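Endoglucanase A (Clostridium cellulolyticum, PDB 1EDG) hydrolyses internal beta-1,4-glucosidic bonds of cellulose, as an endoglucanase of glycoside hydrolase family 5 built on a TIM barrel. Local coordinates at residues D40-T45 / T55-I60; N49-E54 / S96-N101; P81-P86 / H122-K127; D341-S346 / F355-C360. All blocks are in the same frame, centred on the assembly; numbering follows the deposited sequence.

Contact 1 of 4, residues D40-T45 / T55-I60; sequences DAFNGT and TSWSGI
In the loop that follows the first barrel strand, 32-34, Ala41 packs its CA and CB over one face of the indole of Trp57, just beyond the short helix 53-56. The CA of Ala41 stands 3.6 Å from the centroid of the six-membered ring of Trp57, almost along the ring normal, a CH-pi contact over the face. Ala41 CB covers the same face nearer the ring fusion, 3.5 Å from Trp57 CD2. The rim of the indole meets two other groups. Its CH2 and CZ2 edge points at the face of Phe42 in an offset edge-to-face pair, planes 68° apart, and Trp57 NE1 donates to Asn43 OD1 at 3.0 Å. That oxygen lies in the indole plane, but the bond is bent, with an N-H...O angle of 139°. Asn43 CG sits between its backbone N and carbonyl carbon (chi1 62°), which turns the amide back to the indole. From the residue before Trp57, Ser56 OG donates to Asn43 O at 2.8 Å, and a water links Ser56 OG to Thr45 N, weakly at the latter. Edge, face and N-H of one tryptophan thus fasten a long beta-alpha loop at the C-terminal end of a TIM barrel.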
loop_
_atom_site.group_PDB
_atom_site.type_symbol
_atom_site.label_atom_id
_atom_site.label_comp_id
_atom_site.label_asym_id
_atom_site.label_seq_id
_atom_site.Cartn_x
_atom_site.Cartn_y
_atom_site.Cartn_z
ATOM N N ASP A 40 7.701 -9.447 1.745
ATOM C CA ASP A 40 7.136 -9.115 3.055
ATOM C C ASP A 40 7.040 -10.315 4.009
ATOM O O ASP A 40 6.710 -10.150 5.193
ATOM C CB ASP A 40 5.761 -8.416 2.929
ATOM C CG ASP A 40 4.843 -9.058 1.888
ATOM O OD1 ASP A 40 5.255 -9.179 0.724
ATOM O OD2 ASP A 40 3.687 -9.387 2.219
ATOM N N ALA A 41 7.305 -11.516 3.498
ATOM C CA ALA A 41 7.259 -12.720 4.328
ATOM C C ALA A 41 8.379 -12.624 5.373
ATOM O O ALA A 41 9.502 -12.234 5.047
ATOM C CB ALA A 41 7.444 -13.964 3.466
ATOM N N PHE A 42 8.071 -12.956 6.625
ATOM C CA PHE A 42 9.076 -12.878 7.686
ATOM C C PHE A 42 9.269 -14.171 8.475
ATOM O O PHE A 42 9.978 -14.186 9.480
ATOM C CB PHE A 42 8.777 -11.710 8.633
ATOM C CG PHE A 42 7.448 -11.804 9.320
ATOM C CD1 PHE A 42 7.321 -12.474 10.531
ATOM C CD2 PHE A 42 6.322 -11.215 8.764
ATOM C CE1 PHE A 42 6.088 -12.549 11.173
ATOM C CE2 PHE A 42 5.093 -11.287 9.399
ATOM C CZ PHE A 42 4.973 -11.955 10.603
ATOM N N ASN A 43 8.626 -15.241 8.028
ATOM C CA ASN A 43 8.746 -16.539 8.676
ATOM C C ASN A 43 8.353 -17.614 7.676
ATOM O O ASN A 43 8.011 -17.299 6.531
ATOM C CB ASN A 43 7.889 -16.620 9.952
ATOM C CG ASN A 43 6.400 -16.452 9.691
ATOM O OD1 ASN A 43 5.889 -16.810 8.630
ATOM N ND2 ASN A 43 5.691 -15.919 10.677
ATOM N N GLY A 44 8.448 -18.876 8.080
ATOM C CA GLY A 44 8.096 -19.955 7.178
ATOM C C GLY A 44 8.374 -21.329 7.750
ATOM O O GLY A 44 9.118 -21.470 8.720
ATOM N N THR A 45 7.784 -22.344 7.129
ATOM C CA THR A 45 7.943 -23.721 7.569
ATOM C C THR A 45 9.281 -24.311 7.134
ATOM O O THR A 45 9.919 -25.033 7.895
ATOM C CB THR A 45 6.798 -24.606 7.033
ATOM O OG1 THR A 45 5.545 -23.933 7.223
ATOM C CG2 THR A 45 6.760 -25.937 7.772
ATOM N N THR A 55 9.915 -16.802 -1.589
ATOM C CA THR A 55 8.981 -17.857 -1.975
ATOM C C THR A 55 8.261 -18.497 -0.786
ATOM O O THR A 55 7.300 -19.257 -0.963
ATOM C CB THR A 55 9.716 -18.953 -2.764
ATOM O OG1 THR A 55 10.771 -19.484 -1.954
ATOM C CG2 THR A 55 10.324 -18.376 -4.030
ATOM N N SER A 56 8.707 -18.170 0.424
ATOM C CA SER A 56 8.127 -18.721 1.644
ATOM C C SER A 56 6.596 -18.711 1.697
ATOM O O SER A 56 5.969 -19.738 1.999
ATOM C CB SER A 56 8.695 -17.997 2.866
ATOM O OG SER A 56 8.228 -18.598 4.060
ATOM N N TRP A 57 5.994 -17.553 1.447
ATOM C CA TRP A 57 4.539 -17.434 1.472
ATOM C C TRP A 57 3.929 -17.433 0.069
ATOM O O TRP A 57 2.795 -17.865 -0.116
ATOM C CB TRP A 57 4.105 -16.146 2.179
ATOM C CG TRP A 57 4.455 -16.037 3.628
ATOM C CD1 TRP A 57 5.058 -16.981 4.411
ATOM C CD2 TRP A 57 4.218 -14.905 4.477
ATOM N NE1 TRP A 57 5.208 -16.507 5.694
ATOM C CE2 TRP A 57 4.701 -15.235 5.763
ATOM C CE3 TRP A 57 3.642 -13.641 4.273
ATOM C CZ2 TRP A 57 4.627 -14.349 6.844
ATOM C CZ3 TRP A 57 3.568 -12.759 5.348
ATOM C CH2 TRP A 57 4.058 -13.120 6.618
ATOM N N SER A 58 4.671 -16.915 -0.903
ATOM C CA SER A 58 4.189 -16.824 -2.276
ATOM C C SER A 58 4.218 -18.152 -3.023
ATOM O O SER A 58 3.344 -18.433 -3.844
ATOM C CB SER A 58 5.015 -15.800 -3.043
ATOM O OG SER A 58 6.347 -16.250 -3.194
ATOM N N GLY A 59 5.270 -18.927 -2.782
ATOM C CA GLY A 59 5.421 -20.216 -3.427
ATOM C C GLY A 59 6.062 -20.176 -4.801
ATOM O O GLY A 59 6.147 -21.210 -5.466
ATOM N N ILE A 60 6.551 -19.013 -5.224
ATOM C CA ILE A 60 7.166 -18.897 -6.542
ATOM C C ILE A 60 8.033 -17.643 -6.637
ATOM O O ILE A 60 7.703 -16.605 -6.054
ATOM C CB ILE A 60 6.074 -18.903 -7.659
ATOM C CG1 ILE A 60 6.712 -18.901 -9.048
ATOM C CG2 ILE A 60 5.115 -17.723 -7.483
ATOM C CD1 ILE A 60 5.707 -19.038 -10.184
HETATM O O HOH W 1 8.159 -21.860 4.254
#

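Contact 2 of 4, residues N49-E54 / S96-N101; sequences NELDYE and SDVWMN
Glu50 and Ser96 meet through their polar ends: Ser96 OG donates to Glu50 OE2 at 2.6 Å, on the syn lone pair of that oxygen. The glutamate has CG between its backbone N and carbonyl carbon (chi1 86°) and runs extended beyond it, which carries the carboxylate across to the other segment. Its OE2 also rests 3.5 Å from Val98 CB, while OE1 faces the CB of Trp99, so that the carboxylate lies against the first turn of the helix. Leu51 and Val98 cross at about a right angle, with the branch point CG of the leucine 3.8 Å from Val98 CG1 and both of its methyls near that same carbon. The indole of Trp99, with CG anti to the backbone N (chi1 -178°), extends toward segment 49-54; its CZ3 comes 3.9 Å from Tyr53 CB.

Ser96 is the N-cap of helix 97-111, the helix that follows barrel strand 77-80 and its small hairpin in this TIM barrel. Its OG accepts a weak capping bond from Val98 N at 3.3 Å, so one hydroxyl both caps the helix and grips Glu50. A negative carboxylate at this end would be expected to suit the helix dipole. Within 49-54, Leu51 N donates to Asn49 OD1 at 2.9 Å, an Asx turn that opens the irregular helical run leading to helix 53-56; the N-H approaches from above the amide plane. Beyond the two segments, the Trp99 ring stacks on His87 and takes Phe39 edge-to-face, while Glu54 forms a salt bridge with Arg102 and a hydrogen bond with Thr62.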
loop_
_atom_site.group_PDB
_atom_site.type_symbol
_atom_site.label_atom_id
_atom_site.label_comp_id
_atom_site.label_asym_id
_atom_site.label_seq_id
_atom_site.Cartn_x
_atom_site.Cartn_y
_atom_site.Cartn_z
ATOM N N ASN A 49 17.634 -20.796 3.406
ATOM C CA ASN A 49 18.529 -19.641 3.344
ATOM C C ASN A 49 17.693 -18.357 3.345
ATOM O O ASN A 49 16.462 -18.420 3.247
ATOM C CB ASN A 49 19.431 -19.709 2.108
ATOM C CG ASN A 49 18.676 -19.488 0.821
ATOM O OD1 ASN A 49 18.718 -18.402 0.246
ATOM N ND2 ASN A 49 17.980 -20.516 0.357
ATOM N N GLU A 50 18.341 -17.197 3.431
ATOM C CA GLU A 50 17.597 -15.937 3.480
ATOM C C GLU A 50 16.781 -15.591 2.234
ATOM O O GLU A 50 15.718 -14.978 2.350
ATOM C CB GLU A 50 18.497 -14.759 3.889
ATOM C CG GLU A 50 19.249 -14.080 2.762
ATOM C CD GLU A 50 19.937 -12.802 3.213
ATOM O OE1 GLU A 50 19.337 -12.034 4.004
ATOM O OE2 GLU A 50 21.078 -12.563 2.770
ATOM N N LEU A 51 17.253 -15.996 1.056
ATOM C CA LEU A 51 16.530 -15.715 -0.185
ATOM C C LEU A 51 15.212 -16.477 -0.295
ATOM O O LEU A 51 14.316 -16.070 -1.038
ATOM C CB LEU A 51 17.407 -15.972 -1.415
ATOM C CG LEU A 51 18.445 -14.892 -1.748
ATOM C CD1 LEU A 51 19.238 -15.297 -2.980
ATOM C CD2 LEU A 51 17.754 -13.553 -1.994
ATOM N N ASP A 52 15.073 -17.551 0.478
ATOM C CA ASP A 52 13.848 -18.343 0.467
ATOM C C ASP A 52 12.661 -17.561 1.011
ATOM O O ASP A 52 11.512 -17.992 0.883
ATOM C CB ASP A 52 14.013 -19.626 1.287
ATOM C CG ASP A 52 14.829 -20.681 0.573
ATOM O OD1 ASP A 52 15.138 -20.521 -0.625
ATOM O OD2 ASP A 52 15.159 -21.685 1.225
ATOM N N TYR A 53 12.932 -16.434 1.662
ATOM C CA TYR A 53 11.850 -15.622 2.196
ATOM C C TYR A 53 10.917 -15.159 1.067
ATOM O O TYR A 53 9.704 -15.061 1.265
ATOM C CB TYR A 53 12.401 -14.426 2.981
ATOM C CG TYR A 53 12.795 -14.757 4.408
ATOM C CD1 TYR A 53 11.825 -14.937 5.390
ATOM C CD2 TYR A 53 14.136 -14.883 4.774
ATOM C CE1 TYR A 53 12.175 -15.234 6.708
ATOM C CE2 TYR A 53 14.502 -15.181 6.092
ATOM C CZ TYR A 53 13.515 -15.354 7.053
ATOM O OH TYR A 53 13.855 -15.643 8.358
ATOM N N GLU A 54 11.477 -14.951 -0.123
ATOM C CA GLU A 54 10.686 -14.513 -1.276
ATOM C C GLU A 54 9.608 -15.510 -1.696
ATOM O O GLU A 54 8.520 -15.113 -2.113
ATOM C CB GLU A 54 11.582 -14.213 -2.482
ATOM C CG GLU A 54 10.784 -13.803 -3.724
ATOM C CD GLU A 54 11.638 -13.526 -4.941
ATOM O OE1 GLU A 54 12.872 -13.707 -4.890
ATOM O OE2 GLU A 54 11.069 -13.112 -5.966
ATOM N N SER A 96 21.614 -6.976 4.563
ATOM C CA SER A 96 22.351 -7.952 3.771
ATOM C C SER A 96 22.381 -7.546 2.300
ATOM O O SER A 96 21.330 -7.275 1.708
ATOM C CB SER A 96 21.682 -9.317 3.884
ATOM O OG SER A 96 22.226 -10.207 2.924
ATOM N N ASP A 97 23.567 -7.546 1.698
ATOM C CA ASP A 97 23.708 -7.188 0.288
ATOM C C ASP A 97 23.014 -8.184 -0.641
ATOM O O ASP A 97 22.565 -7.820 -1.726
ATOM C CB ASP A 97 25.183 -7.074 -0.097
ATOM C CG ASP A 97 25.836 -5.834 0.472
ATOM O OD1 ASP A 97 25.319 -4.724 0.214
ATOM O OD2 ASP A 97 26.865 -5.965 1.174
ATOM N N VAL A 98 22.932 -9.439 -0.209
ATOM C CA VAL A 98 22.292 -10.488 -0.998
ATOM C C VAL A 98 20.807 -10.171 -1.135
ATOM O O VAL A 98 20.237 -10.292 -2.218
ATOM C CB VAL A 98 22.503 -11.896 -0.349
ATOM C CG1 VAL A 98 21.585 -12.937 -0.973
ATOM C CG2 VAL A 98 23.945 -12.329 -0.526
ATOM N N TRP A 99 20.196 -9.737 -0.038
ATOM C CA TRP A 99 18.780 -9.390 -0.035
ATOM C C TRP A 99 18.551 -8.106 -0.827
ATOM O O TRP A 99 17.632 -8.038 -1.650
ATOM C CB TRP A 99 18.286 -9.214 1.394
ATOM C CG TRP A 99 16.830 -8.899 1.505
ATOM C CD1 TRP A 99 16.279 -7.703 1.867
ATOM C CD2 TRP A 99 15.730 -9.808 1.323
ATOM N NE1 TRP A 99 14.913 -7.812 1.937
ATOM C CE2 TRP A 99 14.545 -9.090 1.607
ATOM C CE3 TRP A 99 15.629 -11.159 0.956
ATOM C CZ2 TRP A 99 13.275 -9.677 1.539
ATOM C CZ3 TRP A 99 14.360 -11.744 0.890
ATOM C CH2 TRP A 99 13.203 -10.999 1.181
ATOM N N MET A 100 19.395 -7.102 -0.591
ATOM C CA MET A 100 19.282 -5.818 -1.287
ATOM C C MET A 100 19.389 -5.991 -2.803
ATOM O O MET A 100 18.617 -5.393 -3.559
ATOM C CB MET A 100 20.352 -4.835 -0.798
ATOM C CG MET A 100 20.179 -3.416 -1.329
ATOM S SD MET A 100 18.689 -2.573 -0.703
ATOM C CE MET A 100 19.373 -1.701 0.692
ATOM N N ASN A 101 20.330 -6.823 -3.243
ATOM C CA ASN A 101 20.523 -7.073 -4.674
ATOM C C ASN A 101 19.284 -7.665 -5.332
ATOM O O ASN A 101 18.903 -7.249 -6.427
ATOM C CB ASN A 101 21.721 -7.998 -4.914
ATOM C CG ASN A 101 23.044 -7.332 -4.609
ATOM O OD1 ASN A 101 23.135 -6.104 -4.524
ATOM N ND2 ASN A 101 24.084 -8.138 -4.430
#

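Contact 3 of 4, residues P81-P86 / H122-K127; sequences PVSWHP and HHDVDK
Asp124 supplies the polar core of this contact by accepting from three N-H groups of segment 81-86. Its CG lies anti to the carbonyl carbon (chi1 -73°), bringing the carboxylate up to those donors. OD2 takes Trp84 N at 3.0 Å on the syn lone pair. OD1 receives two donors from His85: the backbone N at 3.0 Å from above the carboxylate plane, and ND1 at 2.9 Å on the anti side. Lying close to the imidazole plane, this last bond restrains the ring's rotation, the ring and carboxylate planes being 78° apart. A weak, bent bond joins the same ND1 to His123 O at 2.8 Å. One backbone bond, His122 N to Val82 O at 2.7 Å, and one from backbone to side chain, His123 N to Ser83 OG at 2.9 Å, complete the polar set. The apolar part is a CH-pi contact, Pro81 CB standing over the His122 ring 3.7 Å from its centroid. Outside the segments Tyr144 OH is hydrogen-bonded to Asp124 OD2, and Ser83 OG to Asp40 O. Both segments are beta-alpha loops at the C-terminal ends of adjacent TIM-barrel strands, 77-80 and 116-120; helix 138-155 packs Tyr144 on Trp84 and His85, and helix 97-111 touches Val82 and Trp84.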
loop_
_atom_site.group_PDB
_atom_site.type_symbol
_atom_site.label_atom_id
_atom_site.label_comp_id
_atom_site.label_asym_id
_atom_site.label_seq_id
_atom_site.Cartn_x
_atom_site.Cartn_y
_atom_site.Cartn_z
ATOM N N PRO A 81 6.055 -4.600 -1.157
ATOM C CA PRO A 81 6.169 -4.674 0.302
ATOM C C PRO A 81 7.444 -5.430 0.680
ATOM O O PRO A 81 7.699 -6.510 0.140
ATOM C CB PRO A 81 4.943 -5.503 0.693
ATOM C CG PRO A 81 3.976 -5.244 -0.401
ATOM C CD PRO A 81 4.842 -5.300 -1.616
ATOM N N VAL A 82 8.243 -4.876 1.591
ATOM C CA VAL A 82 9.467 -5.554 2.017
ATOM C C VAL A 82 9.627 -5.548 3.534
ATOM O O VAL A 82 9.534 -4.498 4.170
ATOM C CB VAL A 82 10.745 -4.916 1.411
ATOM C CG1 VAL A 82 11.981 -5.729 1.826
ATOM C CG2 VAL A 82 10.660 -4.857 -0.105
ATOM N N SER A 83 9.800 -6.730 4.117
ATOM C CA SER A 83 10.036 -6.840 5.554
ATOM C C SER A 83 11.550 -7.005 5.679
ATOM O O SER A 83 12.104 -8.057 5.355
ATOM C CB SER A 83 9.293 -8.039 6.148
ATOM O OG SER A 83 7.886 -7.823 6.163
ATOM N N TRP A 84 12.223 -5.944 6.106
ATOM C CA TRP A 84 13.677 -5.953 6.223
ATOM C C TRP A 84 14.267 -6.556 7.495
ATOM O O TRP A 84 15.431 -6.966 7.489
ATOM C CB TRP A 84 14.224 -4.529 6.092
ATOM C CG TRP A 84 13.728 -3.786 4.905
ATOM C CD1 TRP A 84 12.567 -3.062 4.817
ATOM C CD2 TRP A 84 14.364 -3.685 3.625
ATOM N NE1 TRP A 84 12.447 -2.523 3.563
ATOM C CE2 TRP A 84 13.538 -2.887 2.807
ATOM C CE3 TRP A 84 15.559 -4.192 3.087
ATOM C CZ2 TRP A 84 13.859 -2.580 1.477
ATOM C CZ3 TRP A 84 15.885 -3.888 1.765
ATOM C CH2 TRP A 84 15.036 -3.088 0.975
ATOM N N HIS A 85 13.488 -6.625 8.571
ATOM C CA HIS A 85 14.017 -7.127 9.846
ATOM C C HIS A 85 14.728 -8.488 9.856
ATOM O O HIS A 85 15.682 -8.670 10.613
ATOM C CB HIS A 85 12.996 -6.983 10.997
ATOM C CG HIS A 85 11.996 -8.096 11.090
ATOM N ND1 HIS A 85 10.722 -8.004 10.571
ATOM C CD2 HIS A 85 12.073 -9.316 11.679
ATOM C CE1 HIS A 85 10.060 -9.118 10.832
ATOM N NE2 HIS A 85 10.858 -9.930 11.503
ATOM N N PRO A 86 14.277 -9.466 9.045
ATOM C CA PRO A 86 15.031 -10.724 9.119
ATOM C C PRO A 86 16.307 -10.705 8.266
ATOM O O PRO A 86 17.020 -11.707 8.182
ATOM C CB PRO A 86 14.020 -11.764 8.637
ATOM C CG PRO A 86 13.154 -11.019 7.721
ATOM C CD PRO A 86 12.983 -9.669 8.361
ATOM N N HIS A 122 7.712 -3.191 5.632
ATOM C CA HIS A 122 6.412 -3.791 5.871
ATOM C C HIS A 122 6.207 -4.369 7.265
ATOM O O HIS A 122 5.927 -3.620 8.203
ATOM C CB HIS A 122 6.114 -4.823 4.774
ATOM C CG HIS A 122 4.669 -4.896 4.386
ATOM N ND1 HIS A 122 3.825 -5.900 4.816
ATOM C CD2 HIS A 122 3.922 -4.099 3.588
ATOM C CE1 HIS A 122 2.623 -5.718 4.295
ATOM N NE2 HIS A 122 2.659 -4.632 3.546
ATOM N N HIS A 123 6.356 -5.685 7.421
ATOM C CA HIS A 123 6.152 -6.324 8.724
ATOM C C HIS A 123 7.410 -6.168 9.584
ATOM O O HIS A 123 8.099 -7.146 9.899
ATOM C CB HIS A 123 5.794 -7.806 8.551
ATOM C CG HIS A 123 4.472 -8.041 7.879
ATOM N ND1 HIS A 123 4.309 -8.948 6.851
ATOM C CD2 HIS A 123 3.244 -7.523 8.120
ATOM C CE1 HIS A 123 3.037 -8.981 6.492
ATOM N NE2 HIS A 123 2.370 -8.127 7.246
ATOM N N ASP A 124 7.719 -4.920 9.931
ATOM C CA ASP A 124 8.896 -4.614 10.732
ATOM C C ASP A 124 8.568 -4.017 12.098
ATOM O O ASP A 124 9.422 -3.394 12.727
ATOM C CB ASP A 124 9.847 -3.706 9.951
ATOM C CG ASP A 124 10.576 -4.441 8.834
ATOM O OD1 ASP A 124 10.641 -5.690 8.884
ATOM O OD2 ASP A 124 11.109 -3.775 7.922
ATOM N N VAL A 125 7.320 -4.177 12.532
ATOM C CA VAL A 125 6.902 -3.692 13.844
ATOM C C VAL A 125 7.273 -4.841 14.783
ATOM O O VAL A 125 6.566 -5.851 14.843
ATOM C CB VAL A 125 5.370 -3.444 13.919
ATOM C CG1 VAL A 125 4.997 -2.848 15.283
ATOM C CG2 VAL A 125 4.918 -2.519 12.800
ATOM N N ASP A 126 8.399 -4.692 15.473
ATOM C CA ASP A 126 8.910 -5.714 16.377
ATOM C C ASP A 126 9.806 -5.001 17.385
ATOM O O ASP A 126 10.806 -4.394 17.006
ATOM C CB ASP A 126 9.742 -6.718 15.573
ATOM C CG ASP A 126 10.167 -7.921 16.390
ATOM O OD1 ASP A 126 10.995 -7.772 17.308
ATOM O OD2 ASP A 126 9.669 -9.029 16.112
ATOM N N LYS A 127 9.484 -5.132 18.666
ATOM C CA LYS A 127 10.239 -4.476 19.735
ATOM C C LYS A 127 11.742 -4.746 19.754
ATOM O O LYS A 127 12.535 -3.851 20.042
ATOM C CB LYS A 127 9.636 -4.848 21.091
ATOM C CG LYS A 127 8.237 -4.311 21.289
ATOM C CD LYS A 127 7.573 -4.891 22.517
ATOM C CE LYS A 127 6.192 -4.291 22.694
ATOM N NZ LYS A 127 5.448 -4.887 23.832
#

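Contact 4 of 4, residues D341-S346 / F355-C360; sequences DNNNFS and FDRRSC
Asp341 and Phe355 make the direct polar link: Phe355 N donates to Asp341 OD2 at 2.8 Å, on the syn lone pair and nearly straight at 158°. Beside it, Asn343 ND2 gives a weak bond to Phe355 O at 3.3 Å. The amide of Asn343 stacks on the guanidinium of Arg357, their planes 22° apart, with Asn343 CB 3.6 Å from Arg357 NH1 over one face. Bends at chi2 (125°) and chi3 of Arg357 fold its chain back to allow this overlap. The ring of Phe345 turns its edge to Phe355 O, with CE2 3.9 Å away.

In the next shell, Asp341 OD1 accepts from Asn343 N at 3.2 Å, an Asx turn that sets the position of Asn343. Trp33 NE1 also reaches Asp341 OD2, and Thr38 OG1 takes an N-H from Arg357 NH2. A water accepts from Asn343 ND2 at 2.9 Å and is weakly bonded to Asp356 OD1 and Arg358 N.

Segment 341-346 leaves the last barrel strand, 336-339, while strand 355-356 pairs antiparallel with 361-362; helix 64-73 packs against Phe355 and Arg357 through Ala69, Ile70 and Met66.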
loop_
_atom_site.group_PDB
_atom_site.type_symbol
_atom_site.label_atom_id
_atom_site.label_comp_id
_atom_site.label_asym_id
_atom_site.label_seq_id
_atom_site.Cartn_x
_atom_site.Cartn_y
_atom_site.Cartn_z
ATOM N N ASP A 341 -2.710 -8.271 -3.772
ATOM C CA ASP A 341 -2.747 -9.580 -4.412
ATOM C C ASP A 341 -1.688 -10.451 -3.743
ATOM O O ASP A 341 -0.491 -10.176 -3.855
ATOM C CB ASP A 341 -2.446 -9.424 -5.905
ATOM C CG ASP A 341 -2.790 -10.669 -6.717
ATOM O OD1 ASP A 341 -2.799 -11.786 -6.162
ATOM O OD2 ASP A 341 -3.039 -10.517 -7.927
ATOM N N ASN A 342 -2.130 -11.495 -3.043
ATOM C CA ASN A 342 -1.204 -12.385 -2.342
ATOM C C ASN A 342 -0.938 -13.740 -3.001
ATOM O O ASN A 342 -0.311 -14.613 -2.395
ATOM C CB ASN A 342 -1.634 -12.575 -0.881
ATOM C CG ASN A 342 -2.946 -13.322 -0.740
ATOM O OD1 ASN A 342 -3.562 -13.722 -1.730
ATOM N ND2 ASN A 342 -3.392 -13.500 0.497
ATOM N N ASN A 343 -1.427 -13.922 -4.227
ATOM C CA ASN A 343 -1.224 -15.165 -4.989
ATOM C C ASN A 343 -1.808 -16.416 -4.307
ATOM O O ASN A 343 -1.455 -17.545 -4.650
ATOM C CB ASN A 343 0.277 -15.353 -5.273
ATOM C CG ASN A 343 0.559 -16.425 -6.321
ATOM O OD1 ASN A 343 1.474 -17.241 -6.154
ATOM N ND2 ASN A 343 -0.184 -16.398 -7.425
ATOM N N ASN A 344 -2.751 -16.216 -3.392
ATOM C CA ASN A 344 -3.364 -17.325 -2.673
ATOM C C ASN A 344 -4.657 -17.841 -3.302
ATOM O O ASN A 344 -5.688 -17.165 -3.273
ATOM C CB ASN A 344 -3.610 -16.940 -1.207
ATOM C CG ASN A 344 -4.230 -18.075 -0.400
ATOM O OD1 ASN A 344 -4.160 -19.244 -0.793
ATOM N ND2 ASN A 344 -4.846 -17.737 0.724
ATOM N N PHE A 345 -4.590 -19.043 -3.869
ATOM C CA PHE A 345 -5.743 -19.695 -4.493
ATOM C C PHE A 345 -5.935 -21.086 -3.870
ATOM O O PHE A 345 -6.550 -21.966 -4.477
ATOM C CB PHE A 345 -5.514 -19.870 -6.000
ATOM C CG PHE A 345 -5.230 -18.591 -6.736
ATOM C CD1 PHE A 345 -6.270 -17.810 -7.230
ATOM C CD2 PHE A 345 -3.917 -18.184 -6.967
ATOM C CE1 PHE A 345 -6.009 -16.648 -7.944
ATOM C CE2 PHE A 345 -3.644 -17.019 -7.680
ATOM C CZ PHE A 345 -4.691 -16.251 -8.169
ATOM N N SER A 346 -5.432 -21.277 -2.654
ATOM C CA SER A 346 -5.514 -22.570 -1.975
ATOM C C SER A 346 -6.838 -22.913 -1.293
ATOM O O SER A 346 -6.968 -23.986 -0.704
ATOM C CB SER A 346 -4.387 -22.683 -0.949
ATOM O OG SER A 346 -4.585 -21.780 0.126
ATOM N N PHE A 355 -3.909 -12.503 -9.692
ATOM C CA PHE A 355 -2.992 -12.824 -10.780
ATOM C C PHE A 355 -2.313 -14.164 -10.494
ATOM O O PHE A 355 -1.596 -14.302 -9.495
ATOM C CB PHE A 355 -1.941 -11.720 -10.918
ATOM C CG PHE A 355 -0.918 -11.972 -11.995
ATOM C CD1 PHE A 355 -1.268 -11.910 -13.339
ATOM C CD2 PHE A 355 0.409 -12.215 -11.665
ATOM C CE1 PHE A 355 -0.312 -12.083 -14.334
ATOM C CE2 PHE A 355 1.376 -12.392 -12.653
ATOM C CZ PHE A 355 1.015 -12.323 -13.991
ATOM N N ASP A 356 -2.574 -15.158 -11.339
ATOM C CA ASP A 356 -1.962 -16.470 -11.166
ATOM C C ASP A 356 -0.537 -16.359 -11.687
ATOM O O ASP A 356 -0.300 -16.398 -12.897
ATOM C CB ASP A 356 -2.735 -17.536 -11.948
ATOM C CG ASP A 356 -2.322 -18.951 -11.571
ATOM O OD1 ASP A 356 -2.785 -19.450 -10.526
ATOM O OD2 ASP A 356 -1.536 -19.565 -12.316
ATOM N N ARG A 357 0.410 -16.176 -10.772
ATOM C CA ARG A 357 1.820 -16.025 -11.130
ATOM C C ARG A 357 2.413 -17.241 -11.833
ATOM O O ARG A 357 3.384 -17.127 -12.582
ATOM C CB ARG A 357 2.642 -15.636 -9.893
ATOM C CG ARG A 357 2.630 -14.126 -9.630
ATOM C CD ARG A 357 2.166 -13.742 -8.227
ATOM N NE ARG A 357 3.275 -13.638 -7.292
ATOM C CZ ARG A 357 3.255 -12.972 -6.138
ATOM N NH1 ARG A 357 2.180 -12.312 -5.719
ATOM N NH2 ARG A 357 4.331 -12.988 -5.381
ATOM N N ARG A 358 1.791 -18.392 -11.621
ATOM C CA ARG A 358 2.224 -19.643 -12.233
ATOM C C ARG A 358 2.031 -19.604 -13.754
ATOM O O ARG A 358 2.965 -19.872 -14.511
ATOM C CB ARG A 358 1.416 -20.790 -11.640
ATOM C CG ARG A 358 1.968 -22.173 -11.898
ATOM C CD ARG A 358 0.924 -23.228 -11.558
ATOM N NE ARG A 358 0.204 -22.919 -10.322
ATOM C CZ ARG A 358 -1.072 -22.540 -10.271
ATOM N NH1 ARG A 358 -1.779 -22.420 -11.389
ATOM N NH2 ARG A 358 -1.641 -22.276 -9.102
ATOM N N SER A 359 0.832 -19.229 -14.196
ATOM C CA SER A 359 0.511 -19.172 -15.622
ATOM C C SER A 359 0.574 -17.780 -16.243
ATOM O O SER A 359 0.323 -17.620 -17.441
ATOM C CB SER A 359 -0.871 -19.774 -15.859
ATOM O OG SER A 359 -1.837 -19.195 -14.998
ATOM N N CYS A 360 0.917 -16.782 -15.434
ATOM C CA CYS A 360 1.005 -15.393 -15.878
ATOM C C CYS A 360 -0.288 -14.826 -16.455
ATOM O O CYS A 360 -0.278 -14.129 -17.469
ATOM C CB CYS A 360 2.163 -15.182 -16.857
ATOM S SG CYS A 360 3.773 -14.976 -16.061
HETATM O O HOH W 2 0.067 -18.914 -8.782
#

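How the contacts relate
Contact 1 is the hub, touching each of the other three. Helix 53-56 is common to contacts 1 and 2, whose centres lie about 12 Å apart, and Ala41 CB packs 3.3 Å from Tyr53 O. Toward contact 3, about 13 Å off between centres, Asp40 O lies 2.8 Å from Ser83 OG, a probable hydrogen bond, and Phe42 packs on His123 and His85. Toward contact 4, Ser58 and Ile60 touch Asn343 and Arg357. Contacts 2 and 3 meet through Trp99 against Val82 and Trp84, whereas contact 4 touches neither, their centres being about 22 and 23 Å away. Contacts 1, 3 and 4 include loops leaving the C-terminal ends of barrel strands, where TIM-barrel enzymes carry their active sites.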